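Local coordinates for protein tyrosine recombinase XerH (Helicobacter pylori, PDB 5JK0) that cuts and rejoins DNA at its difH recombination site as a site-specific tyrosine recombinase and takes part in chromosome segregation, at residues Thr318-Lys323 and Ile328-Ala333; Leu334-Ala337 and Thr341-Ile344; Ile235-Lys238 and Tyr244-Val247; Lys183-Ile188 and Ile208-Met213. One frame throughout, in Å; residues are numbered along the deposited sequence.

Interaction 1. Residues Thr318-Lys323 and Ile328-Ala333; sequences TLLYQK and ILVQEA
Leu320 reaches from helix 309-324 onto the face of helix 327-334 and carries most of the contact. With CG turned opposite its own backbone N (chi1 177°), its fork faces the partner helix. CD2 settles among the methyl CB of Ala333, 3.7 Å away, the CA of Val330 at 3.8 Å and the carbonyl O of Leu329, while CD1 meets CD2 of Leu329 at 4.0 Å, the two leucine side chains crossing at about a right angle. Ala333 suits its place because a single methyl lets the leucine branch come close to the helix backbone. The Tyr321 side is looser: its CB lies 4.1 Å from CG2 of Val330, which sits at the edge of the ring, near its plane. The axes of the two segments pass 9.7 Å apart and run roughly antiparallel, at 149°. Away from the contact the helices meet a second subunit: Leu319 packs on its Trp360. Val330 also touches Ser342, beside the predicted active-site residues His336 and Tyr345. No hydrogen bond joins the two segments, so this helical pair within the catalytic domain is held by burial of apolar groups, mostly branched aliphatic ones, and its fit probably depends on shape rather than on directed bonds.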
loop_
_atom_site.group_PDB
_atom_site.type_symbol
_atom_site.label_atom_id
_atom_site.label_comp_id
_atom_site.label_asym_id
_atom_site.label_seq_id
_atom_site.Cartn_x
_atom_site.Cartn_y
_atom_site.Cartn_z
ATOM N N THR D 318 -3.469 -16.993 20.946
ATOM C CA THR D 318 -4.085 -15.801 21.515
ATOM C C THR D 318 -4.043 -15.849 23.038
ATOM O O THR D 318 -3.554 -14.922 23.681
ATOM C CB THR D 318 -5.544 -15.639 21.052
ATOM O OG1 THR D 318 -5.577 -15.449 19.632
ATOM C CG2 THR D 318 -6.190 -14.439 21.732
ATOM N N LEU D 319 -4.544 -16.943 23.605
ATOM C CA LEU D 319 -4.582 -17.121 25.053
ATOM C C LEU D 319 -3.191 -17.065 25.677
ATOM O O LEU D 319 -3.015 -16.536 26.777
ATOM C CB LEU D 319 -5.256 -18.448 25.408
ATOM C CG LEU D 319 -5.376 -18.762 26.901
ATOM C CD1 LEU D 319 -6.240 -17.724 27.598
ATOM C CD2 LEU D 319 -5.932 -20.160 27.116
ATOM N N LEU D 320 -2.204 -17.611 24.971
ATOM C CA LEU D 320 -0.829 -17.610 25.459
ATOM C C LEU D 320 -0.293 -16.189 25.589
ATOM O O LEU D 320 0.419 -15.870 26.541
ATOM C CB LEU D 320 0.073 -18.430 24.534
ATOM C CG LEU D 320 1.562 -18.451 24.888
ATOM C CD1 LEU D 320 1.784 -19.016 26.281
ATOM C CD2 LEU D 320 2.350 -19.241 23.853
ATOM N N TYR D 321 -0.644 -15.336 24.632
ATOM C CA TYR D 321 -0.174 -13.957 24.641
ATOM C C TYR D 321 -0.931 -13.110 25.659
ATOM O O TYR D 321 -0.415 -12.105 26.145
ATOM C CB TYR D 321 -0.299 -13.337 23.247
ATOM C CG TYR D 321 0.218 -11.918 23.171
ATOM C CD1 TYR D 321 1.582 -11.657 23.129
ATOM C CD2 TYR D 321 -0.656 -10.839 23.146
ATOM C CE1 TYR D 321 2.061 -10.362 23.064
ATOM C CE2 TYR D 321 -0.187 -9.541 23.080
ATOM C CZ TYR D 321 1.172 -9.308 23.039
ATOM O OH TYR D 321 1.642 -8.016 22.972
ATOM N N GLN D 322 -2.154 -13.515 25.984
ATOM C CA GLN D 322 -2.954 -12.782 26.958
ATOM C C GLN D 322 -2.507 -13.088 28.382
ATOM O O GLN D 322 -2.715 -12.287 29.293
ATOM C CB GLN D 322 -4.441 -13.111 26.798
ATOM C CG GLN D 322 -5.011 -12.808 25.421
ATOM C CD GLN D 322 -4.880 -11.348 25.033
ATOM O OE1 GLN D 322 -4.877 -10.461 25.887
ATOM N NE2 GLN D 322 -4.765 -11.091 23.734
ATOM N N LYS D 323 -1.886 -14.248 28.568
ATOM C CA LYS D 323 -1.506 -14.705 29.899
ATOM C C LYS D 323 -0.064 -14.352 30.259
ATOM O O LYS D 323 0.253 -14.143 31.430
ATOM C CB LYS D 323 -1.710 -16.219 30.013
ATOM N N ILE D 328 8.256 -13.720 22.210
ATOM C CA ILE D 328 9.243 -14.770 21.973
ATOM C C ILE D 328 8.692 -16.129 22.406
ATOM O O ILE D 328 8.907 -17.141 21.737
ATOM C CB ILE D 328 10.564 -14.483 22.718
ATOM C CG1 ILE D 328 11.182 -13.172 22.223
ATOM C CG2 ILE D 328 11.551 -15.625 22.531
ATOM C CD1 ILE D 328 11.628 -13.214 20.778
ATOM N N LEU D 329 7.969 -16.137 23.522
ATOM C CA LEU D 329 7.355 -17.359 24.035
ATOM C C LEU D 329 6.312 -17.905 23.063
ATOM O O LEU D 329 6.178 -19.116 22.900
ATOM C CB LEU D 329 6.716 -17.102 25.401
ATOM C CG LEU D 329 6.051 -18.296 26.090
ATOM C CD1 LEU D 329 7.063 -19.407 26.326
ATOM C CD2 LEU D 329 5.401 -17.871 27.398
ATOM N N VAL D 330 5.578 -17.001 22.422
ATOM C CA VAL D 330 4.581 -17.383 21.427
ATOM C C VAL D 330 5.249 -18.056 20.233
ATOM O O VAL D 330 4.777 -19.082 19.741
ATOM C CB VAL D 330 3.770 -16.164 20.944
ATOM C CG1 VAL D 330 2.887 -16.538 19.759
ATOM C CG2 VAL D 330 2.934 -15.599 22.081
ATOM N N GLN D 331 6.356 -17.476 19.782
ATOM C CA GLN D 331 7.103 -18.013 18.651
ATOM C C GLN D 331 7.622 -19.419 18.931
ATOM O O GLN D 331 7.483 -20.319 18.102
ATOM C CB GLN D 331 8.272 -17.094 18.300
ATOM C CG GLN D 331 9.126 -17.606 17.154
ATOM C CD GLN D 331 10.366 -16.765 16.926
ATOM O OE1 GLN D 331 10.853 -16.095 17.837
ATOM N NE2 GLN D 331 10.882 -16.796 15.703
ATOM N N GLU D 332 8.216 -19.601 20.106
ATOM C CA GLU D 332 8.816 -20.878 20.476
ATOM C C GLU D 332 7.767 -21.959 20.723
ATOM O O GLU D 332 7.988 -23.130 20.415
ATOM C CB GLU D 332 9.694 -20.708 21.719
ATOM C CG GLU D 332 10.870 -19.767 21.517
ATOM C CD GLU D 332 11.955 -20.366 20.642
ATOM O OE1 GLU D 332 12.036 -21.610 20.559
ATOM O OE2 GLU D 332 12.727 -19.593 20.037
ATOM N N ALA D 333 6.627 -21.564 21.280
ATOM C CA ALA D 333 5.564 -22.513 21.594
ATOM C C ALA D 333 4.808 -22.948 20.343
ATOM O O ALA D 333 4.401 -24.103 20.225
ATOM C CB ALA D 333 4.604 -21.914 22.609
#

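Interaction 2. Residues Leu334-Ala337 and Thr341-Ile344; sequences LGHA and TSRI. With nucleotides of chain H.
His336 is held by Ser342 at one edge of its imidazole and by Thr341 over one face. ND1 and the hydroxyl OG of Ser342 share a hydrogen bond of 2.9 Å, nearly straight at 161°, with OG in the plane of the ring. Above that plane, the methyl CG2 of Thr341 stands 3.6 Å from the ring centroid and only 9° off the normal, a CH-pi contact. Threonine suits this position because its two branches divide the work: CG2, anti to the backbone N, covers the imidazole, while OG1 hydrogen-bonds OP2 of DT14 of chain H at 3.3 Å. The opposite face of the ring is covered near its rim by CB of Leu334, so the imidazole is packed from both faces and tied at ND1, which should restrict its rotation. The same phosphate receives a shorter bond from the backbone, Ala337 N to OP1 at 2.7 Å.

Farther out, the chain turns away from helix 327-334 at Gly335, whose positive phi (85°) would bring a CB against the preceding carbonyl O. The carbonyl O of Leu334 accepts a hydrogen bond from Arg313, and Ser342 packs on Val330 and Gln331 of the preceding helix. The side chain of His336 lies close to those of Arg313 and Tyr345, both, like His336 itself, predicted active-site residues. In this pre-cleavage complex the arrangement is consistent with a tyrosine recombinase active site, where the histidine packs against the DNA phosphates with the predicted tyrosine nucleophile close by.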
loop_
_atom_site.group_PDB
_atom_site.type_symbol
_atom_site.label_atom_id
_atom_site.label_comp_id
_atom_site.label_asym_id
_atom_site.label_seq_id
_atom_site.Cartn_x
_atom_site.Cartn_y
_atom_site.Cartn_z
ATOM N N LEU D 334 4.621 -22.018 19.410
ATOM C CA LEU D 334 3.875 -22.302 18.189
ATOM C C LEU D 334 4.777 -22.864 17.093
ATOM O O LEU D 334 4.312 -23.563 16.193
ATOM C CB LEU D 334 3.165 -21.041 17.686
ATOM C CG LEU D 334 1.767 -20.745 18.242
ATOM C CD1 LEU D 334 0.819 -21.898 17.946
ATOM C CD2 LEU D 334 1.804 -20.448 19.737
ATOM N N GLY D 335 6.067 -22.556 17.175
ATOM C CA GLY D 335 7.024 -23.032 16.195
ATOM C C GLY D 335 7.099 -22.145 14.968
ATOM O O GLY D 335 7.455 -22.603 13.882
ATOM N N HIS D 336 6.756 -20.872 15.140
ATOM C CA HIS D 336 6.828 -19.904 14.050
ATOM C C HIS D 336 8.276 -19.626 13.666
ATOM O O HIS D 336 9.132 -19.451 14.532
ATOM C CB HIS D 336 6.132 -18.597 14.441
ATOM C CG HIS D 336 4.659 -18.736 14.664
ATOM N ND1 HIS D 336 3.960 -17.941 15.547
ATOM C CD2 HIS D 336 3.747 -19.572 14.112
ATOM C CE1 HIS D 336 2.685 -18.284 15.534
ATOM N NE2 HIS D 336 2.529 -19.272 14.671
ATOM N N ALA D 337 8.549 -19.587 12.367
ATOM C CA ALA D 337 9.884 -19.253 11.884
ATOM C C ALA D 337 10.062 -17.741 11.837
ATOM O O ALA D 337 11.174 -17.232 11.970
ATOM C CB ALA D 337 10.129 -19.864 10.514
ATOM N N THR D 341 4.560 -13.475 12.080
ATOM C CA THR D 341 3.405 -14.343 12.268
ATOM C C THR D 341 2.897 -14.242 13.703
ATOM O O THR D 341 1.692 -14.168 13.944
ATOM C CB THR D 341 3.746 -15.811 11.947
ATOM O OG1 THR D 341 4.244 -15.907 10.606
ATOM C CG2 THR D 341 2.517 -16.695 12.093
ATOM N N SER D 342 3.830 -14.233 14.650
ATOM C CA SER D 342 3.496 -14.145 16.068
ATOM C C SER D 342 2.870 -12.798 16.417
ATOM O O SER D 342 2.056 -12.699 17.334
ATOM C CB SER D 342 4.745 -14.377 16.924
ATOM O OG SER D 342 5.351 -15.620 16.619
ATOM N N ARG D 343 3.258 -11.766 15.673
ATOM C CA ARG D 343 2.784 -10.407 15.911
ATOM C C ARG D 343 1.275 -10.279 15.702
ATOM O O ARG D 343 0.630 -9.410 16.290
ATOM C CB ARG D 343 3.529 -9.428 14.998
ATOM C CG ARG D 343 3.163 -7.969 15.198
ATOM C CD ARG D 343 3.914 -7.073 14.227
ATOM N NE ARG D 343 3.468 -5.686 14.311
ATOM C CZ ARG D 343 3.979 -4.785 15.144
ATOM N NH1 ARG D 343 3.509 -3.546 15.151
ATOM N NH2 ARG D 343 4.961 -5.124 15.969
ATOM N N ILE D 344 0.721 -11.153 14.867
ATOM C CA ILE D 344 -0.705 -11.131 14.547
ATOM C C ILE D 344 -1.571 -11.288 15.799
ATOM O O ILE D 344 -2.641 -10.687 15.906
ATOM C CB ILE D 344 -1.064 -12.238 13.534
ATOM C CG1 ILE D 344 -0.212 -12.099 12.270
ATOM C CG2 ILE D 344 -2.542 -12.196 13.179
ATOM C CD1 ILE D 344 -0.518 -13.136 11.209
ATOM P P DT H 14 6.538 -19.832 9.585
ATOM O OP1 DT H 14 7.086 -20.856 10.502
ATOM O OP2 DT H 14 6.166 -18.501 10.113
ATOM O "O5'" DT H 14 7.558 -19.615 8.370
ATOM C "C5'" DT H 14 7.767 -20.661 7.427
ATOM C "C4'" DT H 14 8.631 -20.190 6.269
ATOM O "O4'" DT H 14 7.880 -19.272 5.434
ATOM C "C3'" DT H 14 9.916 -19.454 6.672
ATOM O "O3'" DT H 14 11.038 -20.057 6.042
ATOM C "C2'" DT H 14 9.694 -18.024 6.169
ATOM C "C1'" DT H 14 8.741 -18.249 5.007
ATOM N N1 DT H 14 7.929 -17.045 4.657
ATOM C C2 DT H 14 8.265 -16.311 3.543
ATOM O O2 DT H 14 9.196 -16.595 2.812
ATOM N N3 DT H 14 7.464 -15.225 3.311
ATOM C C4 DT H 14 6.383 -14.806 4.065
ATOM O O4 DT H 14 5.724 -13.814 3.773
ATOM C C5 DT H 14 6.086 -15.620 5.222
ATOM C C7 DT H 14 4.937 -15.263 6.117
ATOM C C6 DT H 14 6.865 -16.687 5.460
#

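Interaction 3. Residues Ile235-Lys238 and Tyr244-Val247; sequences ILIK and YRAV
Ile235-Lys238 and Tyr244-Val247 pair as antiparallel strands of a beta hairpin, with Ile235-Val247 and Ile237-Arg245 as hydrogen-bonded pairs and Leu236-Ala246 and Lys238-Tyr244 as non-hydrogen-bonded ones. Four backbone bonds join them, of which Ile237 N to Arg245 O, at 2.8 Å, is the shortest. The hairpin belongs to the small antiparallel sheet of the catalytic domain. On one face, Ile235, Ile237 and Val247 form a buried aliphatic patch, suited to beta-branched residues, in which CB of Ile235 meets CG2 of Val247 at 3.7 Å. This face packs on Leu221 and Met213. Arg245 shares it, running alongside Ile237 in an extended chain, and its guanidinium forms a salt bridge with Glu217 and a hydrogen bond to the carbonyl O of Ala333. The other face, more exposed, holds Leu236 against the small Ala246, CD2 to CB at 3.8 Å, and the ring of Tyr244 laid across Lys238. The tyrosine covers backbone as well as side chain: CA of Lys238 lies 3.8 Å from the ring centroid, 20° off its normal, while the lysine's extended methylene chain passes the far end of the ring. On the buried face, CD1 of Ile237 rests over the guanidinium of Arg245, 3.8 Å from NH2.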
loop_
_atom_site.group_PDB
_atom_site.type_symbol
_atom_site.label_atom_id
_atom_site.label_comp_id
_atom_site.label_asym_id
_atom_site.label_seq_id
_atom_site.Cartn_x
_atom_site.Cartn_y
_atom_site.Cartn_z
ATOM N N ILE D 235 6.856 -33.378 24.364
ATOM C CA ILE D 235 6.531 -33.999 23.087
ATOM C C ILE D 235 7.388 -33.445 21.956
ATOM O O ILE D 235 7.375 -32.244 21.683
ATOM C CB ILE D 235 5.046 -33.800 22.732
ATOM C CG1 ILE D 235 4.158 -34.235 23.900
ATOM C CG2 ILE D 235 4.693 -34.565 21.465
ATOM C CD1 ILE D 235 2.688 -33.961 23.681
ATOM N N LEU D 236 8.136 -34.329 21.301
ATOM C CA LEU D 236 8.985 -33.936 20.184
ATOM C C LEU D 236 8.254 -34.094 18.856
ATOM O O LEU D 236 7.655 -35.135 18.585
ATOM C CB LEU D 236 10.276 -34.755 20.176
ATOM C CG LEU D 236 11.215 -34.540 21.364
ATOM C CD1 LEU D 236 12.439 -35.438 21.249
ATOM C CD2 LEU D 236 11.626 -33.080 21.467
ATOM N N ILE D 237 8.310 -33.053 18.032
ATOM C CA ILE D 237 7.635 -33.056 16.742
ATOM C C ILE D 237 8.639 -32.952 15.599
ATOM O O ILE D 237 9.452 -32.029 15.560
ATOM C CB ILE D 237 6.626 -31.899 16.635
ATOM C CG1 ILE D 237 5.718 -31.867 17.866
ATOM C CG2 ILE D 237 5.807 -32.022 15.359
ATOM C CD1 ILE D 237 4.750 -30.705 17.878
ATOM N N LYS D 238 8.579 -33.904 14.673
ATOM C CA LYS D 238 9.504 -33.932 13.544
ATOM C C LYS D 238 9.257 -32.768 12.589
ATOM O O LYS D 238 8.115 -32.475 12.236
ATOM C CB LYS D 238 9.390 -35.259 12.791
ATOM C CG LYS D 238 10.403 -35.420 11.671
ATOM C CD LYS D 238 10.224 -36.741 10.942
ATOM C CE LYS D 238 11.276 -36.914 9.858
ATOM N NZ LYS D 238 11.246 -35.796 8.875
ATOM N N TYR D 244 13.792 -31.193 14.922
ATOM C CA TYR D 244 12.681 -31.475 15.823
ATOM C C TYR D 244 12.384 -30.268 16.706
ATOM O O TYR D 244 13.301 -29.623 17.213
ATOM C CB TYR D 244 12.986 -32.691 16.701
ATOM C CG TYR D 244 12.704 -34.032 16.056
ATOM C CD1 TYR D 244 13.568 -34.564 15.106
ATOM C CD2 TYR D 244 11.586 -34.774 16.413
ATOM C CE1 TYR D 244 13.317 -35.793 14.521
ATOM C CE2 TYR D 244 11.328 -36.005 15.835
ATOM C CZ TYR D 244 12.196 -36.507 14.889
ATOM O OH TYR D 244 11.943 -37.731 14.310
ATOM N N ARG D 245 11.105 -29.961 16.886
ATOM C CA ARG D 245 10.708 -28.913 17.819
ATOM C C ARG D 245 9.972 -29.539 18.997
ATOM O O ARG D 245 9.392 -30.620 18.876
ATOM C CB ARG D 245 9.838 -27.857 17.128
ATOM C CG ARG D 245 8.369 -28.225 16.978
ATOM C CD ARG D 245 7.603 -27.092 16.310
ATOM N NE ARG D 245 6.159 -27.309 16.317
ATOM C CZ ARG D 245 5.332 -26.810 17.231
ATOM N NH1 ARG D 245 5.804 -26.061 18.217
ATOM N NH2 ARG D 245 4.032 -27.056 17.158
ATOM N N ALA D 246 9.999 -28.864 20.140
ATOM C CA ALA D 246 9.447 -29.436 21.360
ATOM C C ALA D 246 8.298 -28.613 21.929
ATOM O O ALA D 246 8.295 -27.384 21.852
ATOM C CB ALA D 246 10.543 -29.591 22.404
ATOM N N VAL D 247 7.319 -29.311 22.495
ATOM C CA VAL D 247 6.229 -28.674 23.219
ATOM C C VAL D 247 6.052 -29.370 24.563
ATOM O O VAL D 247 6.360 -30.556 24.703
ATOM C CB VAL D 247 4.902 -28.718 22.429
ATOM C CG1 VAL D 247 5.000 -27.866 21.172
ATOM C CG2 VAL D 247 4.531 -30.152 22.083
#

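Interaction 4. Residues Lys183-Ile188 and Ile208-Met213; sequences KFLESI and IVFTGM
Val209 presents a pair of methyl bumps to helix 178-190, and Phe184 and Leu185 receive one each. CG1, anti to the backbone N (chi1 174°), meets CD2 of Leu185 at 3.8 Å. CG2 meets Phe184 at the edge of its ring, near the ring plane, with CE2 the nearest atom at 3.7 Å. The valine therefore fits between two neighbouring side chains of the other helix, and its short, branched shape lets it touch both while the backbones stay well apart: the nearest CA atoms, those of Leu185 and Val209, are 8.3 Å from each other.

Leu185 is the matching bump from the other side. Its forked end enters the hollow between Val209 and the ring of Phe210, CD2 approaching CZ of Phe210 at 3.9 Å while CD1 is equally near CZ and CE1. Phe210 leaves its backbone pointing along the contact, yet its length carries the far end of the ring to the leucine, which meets it obliquely. Around this junction Phe184 packs on Ile296, Ile297 and Leu312, Val209 also meets Leu312, and Trp360 of a second subunit packs on Val209 and sets its ring edge-to-face with Phe210. Just beyond, the chain leaves helix 198-211 at Gly212, whose positive phi suits a residue without a side chain and whose carbonyl O accepts a hydrogen bond from the predicted catalytic Arg313. This is apolar helix-helix packing in the hydrophobic core of the tyrosine recombinase catalytic domain, next to a subunit interface.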
loop_
_atom_site.group_PDB
_atom_site.type_symbol
_atom_site.label_atom_id
_atom_site.label_comp_id
_atom_site.label_asym_id
_atom_site.label_seq_id
_atom_site.Cartn_x
_atom_site.Cartn_y
_atom_site.Cartn_z
ATOM N N LYS D 183 -15.762 -24.371 27.575
ATOM C CA LYS D 183 -16.975 -25.048 27.134
ATOM C C LYS D 183 -16.668 -26.115 26.088
ATOM O O LYS D 183 -17.363 -27.127 25.998
ATOM C CB LYS D 183 -17.978 -24.038 26.573
ATOM N N PHE D 184 -15.621 -25.884 25.302
ATOM C CA PHE D 184 -15.226 -26.825 24.262
ATOM C C PHE D 184 -14.604 -28.083 24.860
ATOM O O PHE D 184 -14.882 -29.194 24.412
ATOM C CB PHE D 184 -14.248 -26.169 23.284
ATOM C CG PHE D 184 -13.777 -27.088 22.193
ATOM C CD1 PHE D 184 -14.587 -27.364 21.102
ATOM C CD2 PHE D 184 -12.523 -27.675 22.254
ATOM C CE1 PHE D 184 -14.156 -28.210 20.098
ATOM C CE2 PHE D 184 -12.086 -28.520 21.252
ATOM C CZ PHE D 184 -12.904 -28.788 20.171
ATOM N N LEU D 185 -13.761 -27.899 25.872
ATOM C CA LEU D 185 -13.116 -29.018 26.550
ATOM C C LEU D 185 -14.144 -29.928 27.219
ATOM O O LEU D 185 -13.980 -31.148 27.247
ATOM C CB LEU D 185 -12.107 -28.512 27.583
ATOM C CG LEU D 185 -10.822 -27.888 27.033
ATOM C CD1 LEU D 185 -10.009 -27.257 28.150
ATOM C CD2 LEU D 185 -9.997 -28.933 26.297
ATOM N N GLU D 186 -15.202 -29.326 27.754
ATOM C CA GLU D 186 -16.284 -30.081 28.374
ATOM C C GLU D 186 -17.027 -30.921 27.342
ATOM O O GLU D 186 -17.388 -32.069 27.600
ATOM C CB GLU D 186 -17.267 -29.142 29.076
ATOM C CG GLU D 186 -16.668 -28.338 30.215
ATOM C CD GLU D 186 -17.662 -27.369 30.825
ATOM O OE1 GLU D 186 -17.260 -26.570 31.698
ATOM O OE2 GLU D 186 -18.847 -27.407 30.432
ATOM N N SER D 187 -17.246 -30.335 26.170
ATOM C CA SER D 187 -18.020 -30.978 25.117
ATOM C C SER D 187 -17.287 -32.174 24.514
ATOM O O SER D 187 -17.914 -33.073 23.955
ATOM C CB SER D 187 -18.361 -29.966 24.022
ATOM O OG SER D 187 -19.080 -28.868 24.556
ATOM N N ILE D 188 -15.962 -32.178 24.631
ATOM C CA ILE D 188 -15.154 -33.288 24.137
ATOM C C ILE D 188 -15.515 -34.580 24.865
ATOM O O ILE D 188 -15.612 -35.645 24.254
ATOM C CB ILE D 188 -13.645 -33.008 24.304
ATOM C CG1 ILE D 188 -13.235 -31.784 23.483
ATOM C CG2 ILE D 188 -12.820 -34.218 23.890
ATOM C CD1 ILE D 188 -11.758 -31.455 23.571
ATOM N N ILE D 208 -4.117 -31.261 20.820
ATOM C CA ILE D 208 -4.114 -30.104 19.929
ATOM C C ILE D 208 -4.529 -28.832 20.665
ATOM O O ILE D 208 -3.904 -27.783 20.508
ATOM C CB ILE D 208 -5.051 -30.324 18.724
ATOM C CG1 ILE D 208 -4.520 -31.456 17.842
ATOM C CG2 ILE D 208 -5.193 -29.045 17.910
ATOM C CD1 ILE D 208 -5.332 -31.682 16.589
ATOM N N VAL D 209 -5.578 -28.934 21.476
ATOM C CA VAL D 209 -6.093 -27.785 22.215
ATOM C C VAL D 209 -5.057 -27.210 23.179
ATOM O O VAL D 209 -4.855 -25.995 23.235
ATOM C CB VAL D 209 -7.364 -28.154 23.010
ATOM C CG1 VAL D 209 -7.806 -26.988 23.884
ATOM C CG2 VAL D 209 -8.481 -28.568 22.065
ATOM N N PHE D 210 -4.391 -28.085 23.925
ATOM C CA PHE D 210 -3.476 -27.651 24.976
ATOM C C PHE D 210 -2.101 -27.226 24.459
ATOM O O PHE D 210 -1.437 -26.394 25.077
ATOM C CB PHE D 210 -3.307 -28.760 26.017
ATOM C CG PHE D 210 -4.528 -28.994 26.861
ATOM C CD1 PHE D 210 -5.063 -27.972 27.627
ATOM C CD2 PHE D 210 -5.130 -30.241 26.902
ATOM C CE1 PHE D 210 -6.184 -28.184 28.408
ATOM C CE2 PHE D 210 -6.251 -30.460 27.682
ATOM C CZ PHE D 210 -6.778 -29.431 28.436
ATOM N N THR D 211 -1.671 -27.793 23.336
ATOM C CA THR D 211 -0.349 -27.484 22.798
ATOM C C THR D 211 -0.417 -26.505 21.630
ATOM O O THR D 211 0.496 -25.705 21.426
ATOM C CB THR D 211 0.385 -28.759 22.335
ATOM O OG1 THR D 211 -0.382 -29.415 21.318
ATOM C CG2 THR D 211 0.593 -29.709 23.504
ATOM N N GLY D 212 -1.498 -26.574 20.863
ATOM C CA GLY D 212 -1.680 -25.685 19.731
ATOM C C GLY D 212 -0.881 -26.101 18.511
ATOM O O GLY D 212 -0.638 -25.293 17.618
ATOM N N MET D 213 -0.464 -27.364 18.473
ATOM C CA MET D 213 0.284 -27.878 17.330
ATOM C C MET D 213 -0.634 -28.034 16.120
ATOM O O MET D 213 -1.852 -28.153 16.266
ATOM C CB MET D 213 0.954 -29.213 17.672
ATOM C CG MET D 213 -0.010 -30.371 17.890
ATOM S SD MET D 213 0.837 -31.938 18.197
ATOM C CE MET D 213 1.655 -31.589 19.752
#

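All four contacts lie within the tyrosine recombinase catalytic domain. Interactions 1 and 4 are buried, apolar helix pairings that involve no hydrogen bond between their segments, and both border the second subunit. Interaction 3, partly buried, relies on backbone hydrogen bonds and has one face of aliphatic groups joined by Arg245 and one more exposed. Interaction 2 is also buried but polar, and of the four it is the one that bonds the DNA phosphate. Helix 327-334 links interactions 1 and 2, with Gln331 O probably bonding His336 N. Arg245 ties the hairpin of interaction 3 to that shared helix, and Met213, just past the helix of interaction 4, packs against the hairpin.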